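Myosin-I heavy chain (Dictyostelium discoideum, PDB 5EJY) is an actin-based class VII myosin motor with ATPase activity that takes part in adhesion and the early steps of phagocytosis, represented here by its first MyTH4-FERM tail unit. Local coordinates at residues 83-86 with 87-90; 121-124 with 125-129. All coordinates share one frame; numbering follows the deposited sequence.

Interaction 1: 83-86 with 87-90; sequences DFYS and PVKF
Pro-87 sits one turn above Asp-83 and Phe-84 in helix 81-97 of the MyTH4 domain, and the helix is kinked there. Having no N-H, it cannot continue the backbone ladder. Its ring carbon CD, and not an N-H, faces the carbonyl oxygens of the turn before, 3.6 Å from Asp-83 O and 3.5 Å from Phe-84 O. The ring also rests against Lys-65 and His-68 of helix 53-70. Val-88 follows, with CB over the carbonyl oxygen of Tyr-85. Its CG2, set opposite the carbonyl carbon across the CA-CB bond, reaches the rim of the Tyr-85 ring near the ring plane, 4.3 Å from CD1. One face of the same ring is met from within 83-86 by Phe-84 CD2, 3.5 Å above the plane over its centre. At Lys-89 the regular ladder resumes: its N gives a 2.9 Å bond to Tyr-85 O, while CG packs against the same oxygen. The aliphatic chain, bent at chi2 and chi4, carries NZ to a salt bridge with Glu-272 of the FERM domain. Phe-90 N then bonds Ser-86 O at 3.1 Å, and its ring leads away from 83-86, to a cation-pi contact with Lys-65. Asp-83 O, which Pro-87 has no N-H to serve, takes Ser-86 N and Ser-86 OG instead, consistent with the proline's missing bond; chi1 of 63° places OG between the backbone N and the carbonyl carbon, from where it reaches Asp-83 O at 2.7 Å, tilted 18° from the carbonyl plane.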
loop_
_atom_site.group_PDB
_atom_site.type_symbol
_atom_site.label_atom_id
_atom_site.label_comp_id
_atom_site.label_asym_id
_atom_site.label_seq_id
_atom_site.Cartn_x
_atom_site.Cartn_y
_atom_site.Cartn_z
ATOM N N ASP A 83 -24.375 -4.195 1.168
ATOM C CA ASP A 83 -25.491 -3.856 2.039
ATOM C C ASP A 83 -25.209 -4.307 3.475
ATOM O O ASP A 83 -25.412 -3.555 4.431
ATOM C CB ASP A 83 -26.776 -4.503 1.516
ATOM C CG ASP A 83 -27.991 -4.139 2.345
ATOM O OD1 ASP A 83 -28.077 -2.978 2.796
ATOM O OD2 ASP A 83 -28.855 -5.015 2.550
ATOM N N PHE A 84 -24.730 -5.537 3.616
ATOM C CA PHE A 84 -24.416 -6.101 4.922
ATOM C C PHE A 84 -23.449 -5.234 5.733
ATOM O O PHE A 84 -23.578 -5.109 6.948
ATOM C CB PHE A 84 -23.818 -7.493 4.751
ATOM C CG PHE A 84 -23.497 -8.178 6.045
ATOM C CD1 PHE A 84 -24.509 -8.710 6.829
ATOM C CD2 PHE A 84 -22.186 -8.298 6.476
ATOM C CE1 PHE A 84 -24.226 -9.343 8.021
ATOM C CE2 PHE A 84 -21.888 -8.934 7.672
ATOM C CZ PHE A 84 -22.913 -9.460 8.447
ATOM N N TYR A 85 -22.474 -4.644 5.058
ATOM C CA TYR A 85 -21.450 -3.859 5.743
ATOM C C TYR A 85 -21.733 -2.366 5.802
ATOM O O TYR A 85 -21.006 -1.626 6.467
ATOM C CB TYR A 85 -20.073 -4.121 5.127
ATOM C CG TYR A 85 -19.555 -5.485 5.481
ATOM C CD1 TYR A 85 -19.177 -5.781 6.781
ATOM C CD2 TYR A 85 -19.468 -6.490 4.525
ATOM C CE1 TYR A 85 -18.718 -7.040 7.125
ATOM C CE2 TYR A 85 -19.006 -7.749 4.854
ATOM C CZ TYR A 85 -18.632 -8.018 6.153
ATOM O OH TYR A 85 -18.164 -9.260 6.485
ATOM N N SER A 86 -22.785 -1.921 5.121
ATOM C CA SER A 86 -23.111 -0.501 5.097
ATOM C C SER A 86 -23.237 0.151 6.487
ATOM O O SER A 86 -22.724 1.255 6.694
ATOM C CB SER A 86 -24.346 -0.215 4.223
ATOM O OG SER A 86 -25.505 -0.846 4.733
ATOM N N PRO A 87 -23.910 -0.513 7.443
ATOM C CA PRO A 87 -23.933 0.126 8.768
ATOM C C PRO A 87 -22.543 0.195 9.402
ATOM O O PRO A 87 -22.259 1.137 10.144
ATOM C CB PRO A 87 -24.852 -0.792 9.592
ATOM C CG PRO A 87 -24.799 -2.116 8.887
ATOM C CD PRO A 87 -24.656 -1.783 7.425
ATOM N N VAL A 88 -21.697 -0.793 9.116
ATOM C CA VAL A 88 -20.318 -0.798 9.605
ATOM C C VAL A 88 -19.508 0.365 9.010
ATOM O O VAL A 88 -18.805 1.086 9.726
ATOM C CB VAL A 88 -19.615 -2.146 9.319
ATOM C CG1 VAL A 88 -18.157 -2.099 9.745
ATOM C CG2 VAL A 88 -20.334 -3.274 10.034
ATOM N N LYS A 89 -19.631 0.556 7.701
ATOM C CA LYS A 89 -18.958 1.653 7.015
ATOM C C LYS A 89 -19.356 3.001 7.605
ATOM O O LYS A 89 -18.529 3.897 7.771
ATOM C CB LYS A 89 -19.302 1.623 5.520
ATOM C CG LYS A 89 -18.721 0.442 4.759
ATOM C CD LYS A 89 -17.209 0.527 4.676
ATOM C CE LYS A 89 -16.630 -0.549 3.763
ATOM N NZ LYS A 89 -16.736 -0.229 2.315
ATOM N N PHE A 90 -20.636 3.149 7.917
ATOM C CA PHE A 90 -21.104 4.396 8.500
ATOM C C PHE A 90 -20.386 4.676 9.826
ATOM O O PHE A 90 -19.813 5.754 10.038
ATOM C CB PHE A 90 -22.619 4.341 8.707
ATOM C CG PHE A 90 -23.187 5.592 9.309
ATOM C CD1 PHE A 90 -23.627 6.626 8.502
ATOM C CD2 PHE A 90 -23.278 5.734 10.682
ATOM C CE1 PHE A 90 -24.149 7.783 9.054
ATOM C CE2 PHE A 90 -23.795 6.894 11.243
ATOM C CZ PHE A 90 -24.237 7.914 10.431
#

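Interaction 2: 121-124 with 125-129; sequences LNIR and VWELI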
loop_
_atom_site.group_PDB
_atom_site.type_symbol
_atom_site.label_atom_id
_atom_site.label_comp_id
_atom_site.label_asym_id
_atom_site.label_seq_id
_atom_site.Cartn_x
_atom_site.Cartn_y
_atom_site.Cartn_z
ATOM N N LEU A 121 -25.984 -12.603 18.914
ATOM C CA LEU A 121 -25.879 -11.154 18.991
ATOM C C LEU A 121 -24.535 -10.746 19.580
ATOM O O LEU A 121 -23.891 -9.812 19.084
ATOM C CB LEU A 121 -27.022 -10.560 19.811
ATOM C CG LEU A 121 -28.428 -10.779 19.251
ATOM C CD1 LEU A 121 -29.455 -10.040 20.094
ATOM C CD2 LEU A 121 -28.508 -10.337 17.801
ATOM N N ASN A 122 -24.118 -11.444 20.636
ATOM C CA ASN A 122 -22.832 -11.176 21.278
ATOM C C ASN A 122 -21.733 -11.326 20.229
ATOM O O ASN A 122 -20.786 -10.542 20.178
ATOM C CB ASN A 122 -22.602 -12.140 22.451
ATOM C CG ASN A 122 -21.757 -11.529 23.580
ATOM O OD1 ASN A 122 -21.936 -10.368 23.949
ATOM N ND2 ASN A 122 -20.840 -12.324 24.139
ATOM N N ILE A 123 -21.881 -12.336 19.379
ATOM C CA ILE A 123 -20.931 -12.581 18.302
ATOM C C ILE A 123 -20.864 -11.408 17.316
ATOM O O ILE A 123 -19.778 -10.998 16.902
ATOM C CB ILE A 123 -21.278 -13.878 17.555
ATOM C CG1 ILE A 123 -20.953 -15.085 18.442
ATOM C CG2 ILE A 123 -20.523 -13.974 16.244
ATOM C CD1 ILE A 123 -21.217 -16.421 17.774
ATOM N N ARG A 124 -22.023 -10.880 16.937
ATOM C CA ARG A 124 -22.085 -9.702 16.072
ATOM C C ARG A 124 -21.428 -8.473 16.693
ATOM O O ARG A 124 -20.733 -7.716 15.999
ATOM C CB ARG A 124 -23.535 -9.378 15.710
ATOM C CG ARG A 124 -24.122 -10.324 14.682
ATOM C CD ARG A 124 -23.396 -10.175 13.358
ATOM N NE ARG A 124 -23.828 -11.166 12.381
ATOM C CZ ARG A 124 -25.020 -11.154 11.793
ATOM N NH1 ARG A 124 -25.896 -10.203 12.094
ATOM N NH2 ARG A 124 -25.340 -12.094 10.911
ATOM N N VAL A 125 -21.659 -8.251 17.984
ATOM C CA VAL A 125 -21.056 -7.096 18.642
ATOM C C VAL A 125 -19.540 -7.251 18.657
ATOM O O VAL A 125 -18.821 -6.285 18.453
ATOM C CB VAL A 125 -21.540 -6.877 20.096
ATOM C CG1 VAL A 125 -20.883 -5.617 20.675
ATOM C CG2 VAL A 125 -23.046 -6.747 20.148
ATOM N N TRP A 126 -19.054 -8.469 18.887
ATOM C CA TRP A 126 -17.607 -8.683 18.930
ATOM C C TRP A 126 -16.942 -8.553 17.545
ATOM O O TRP A 126 -15.786 -8.131 17.443
ATOM C CB TRP A 126 -17.251 -9.993 19.648
ATOM C CG TRP A 126 -17.220 -9.798 21.138
ATOM C CD1 TRP A 126 -18.219 -10.084 22.038
ATOM C CD2 TRP A 126 -16.156 -9.214 21.894
ATOM N NE1 TRP A 126 -17.825 -9.732 23.305
ATOM C CE2 TRP A 126 -16.564 -9.195 23.247
ATOM C CE3 TRP A 126 -14.893 -8.712 21.560
ATOM C CZ2 TRP A 126 -15.749 -8.699 24.264
ATOM C CZ3 TRP A 126 -14.088 -8.216 22.564
ATOM C CH2 TRP A 126 -14.515 -8.216 23.906
ATOM N N GLU A 127 -17.684 -8.880 16.492
ATOM C CA GLU A 127 -17.254 -8.559 15.130
ATOM C C GLU A 127 -17.106 -7.043 14.936
ATOM O O GLU A 127 -16.131 -6.588 14.337
ATOM C CB GLU A 127 -18.231 -9.116 14.101
ATOM C CG GLU A 127 -18.189 -10.655 13.973
ATOM C CD GLU A 127 -19.338 -11.212 13.148
ATOM O OE1 GLU A 127 -20.203 -10.421 12.724
ATOM O OE2 GLU A 127 -19.383 -12.446 12.935
ATOM N N LEU A 128 -18.088 -6.280 15.421
ATOM C CA LEU A 128 -18.022 -4.819 15.407
ATOM C C LEU A 128 -16.834 -4.293 16.187
ATOM O O LEU A 128 -16.159 -3.364 15.748
ATOM C CB LEU A 128 -19.296 -4.208 15.987
ATOM C CG LEU A 128 -20.563 -4.380 15.152
ATOM C CD1 LEU A 128 -21.784 -3.810 15.887
ATOM C CD2 LEU A 128 -20.386 -3.706 13.786
ATOM N N ILE A 129 -16.598 -4.865 17.365
ATOM C CA ILE A 129 -15.448 -4.482 18.168
ATOM C C ILE A 129 -14.164 -4.680 17.356
ATOM O O ILE A 129 -13.281 -3.819 17.329
ATOM C CB ILE A 129 -15.421 -5.290 19.501
ATOM C CG1 ILE A 129 -16.398 -4.669 20.508
ATOM C CG2 ILE A 129 -14.040 -5.303 20.109
ATOM C CD1 ILE A 129 -16.714 -5.606 21.738
HETATM O O HOH W 1 -19.384 -10.347 25.612
HETATM O O HOH W 2 -21.953 -13.212 12.843
#
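Glu-127 OE2 takes a 2.7 Å bond from a water and a salt bridge from Lys-196. The same water accepts from Arg-124 NE at 2.8 Å, bridging the two side chains one turn apart. Directly, NE and Glu-127 OE1 form only a long salt bridge of 3.7 Å, OE1 approaching the guanidinium obliquely with the two planes 28° apart. OE1 also bonds Tyr-69 OH, while Arg-124 NH1 is held by the carbonyls of Tyr-69 and Ser-72. The bend of Arg-124 at chi2 (-65°) lays CD alongside the carboxylate, 3.3 Å from OE1. A leucine in place of Glu-127 would probably leave Lys-196 without this countercharge, Tyr-69 OH without this acceptor and the bridging water with one mate fewer.

A second water joins Asn-122 to Trp-126: it accepts from ND2 and, in the plane of the indole at its edge, from NE1, each at 2.9 Å. The amide stands almost upright to the ring, at 84°, with ND2 4.0 Å from CD1. Ile-129 CD1 lies above one indole face, toward its rim. Beneath these side chains run the i to i+4 bonds of a regular helix. In this MyTH4 helix, 119-133, Trp-126 and Ile-129 pack on helices 143-155 and 161-180, whereas Val-125 and Leu-128 meet helix 53-70.

From the N terminus, the chain enters helix 81-97, where interaction 1 spans the proline kink, then passes through helix 102-112 into helix 119-133, which holds interaction 2. Each contact joins neighbouring turns of one helix, so neither closes a loop; they follow in series without nesting or crossing. Their centres lie 14 Å apart, and the two helices meet directly: Val-88 CG2 packs on Leu-128 CD2 at 3.8 Å, and Phe-84 CE1 lies 4.1 Å from Arg-124 NH2. Tyr-69 of helix 53-70 touches both sites, and Lys-196 of helix 189-196 meets both Tyr-85 and Glu-127. Through Glu-272 on helix 264-277 of the ubiquitin-like FERM lobe, interaction 1 also links MyTH4 to FERM.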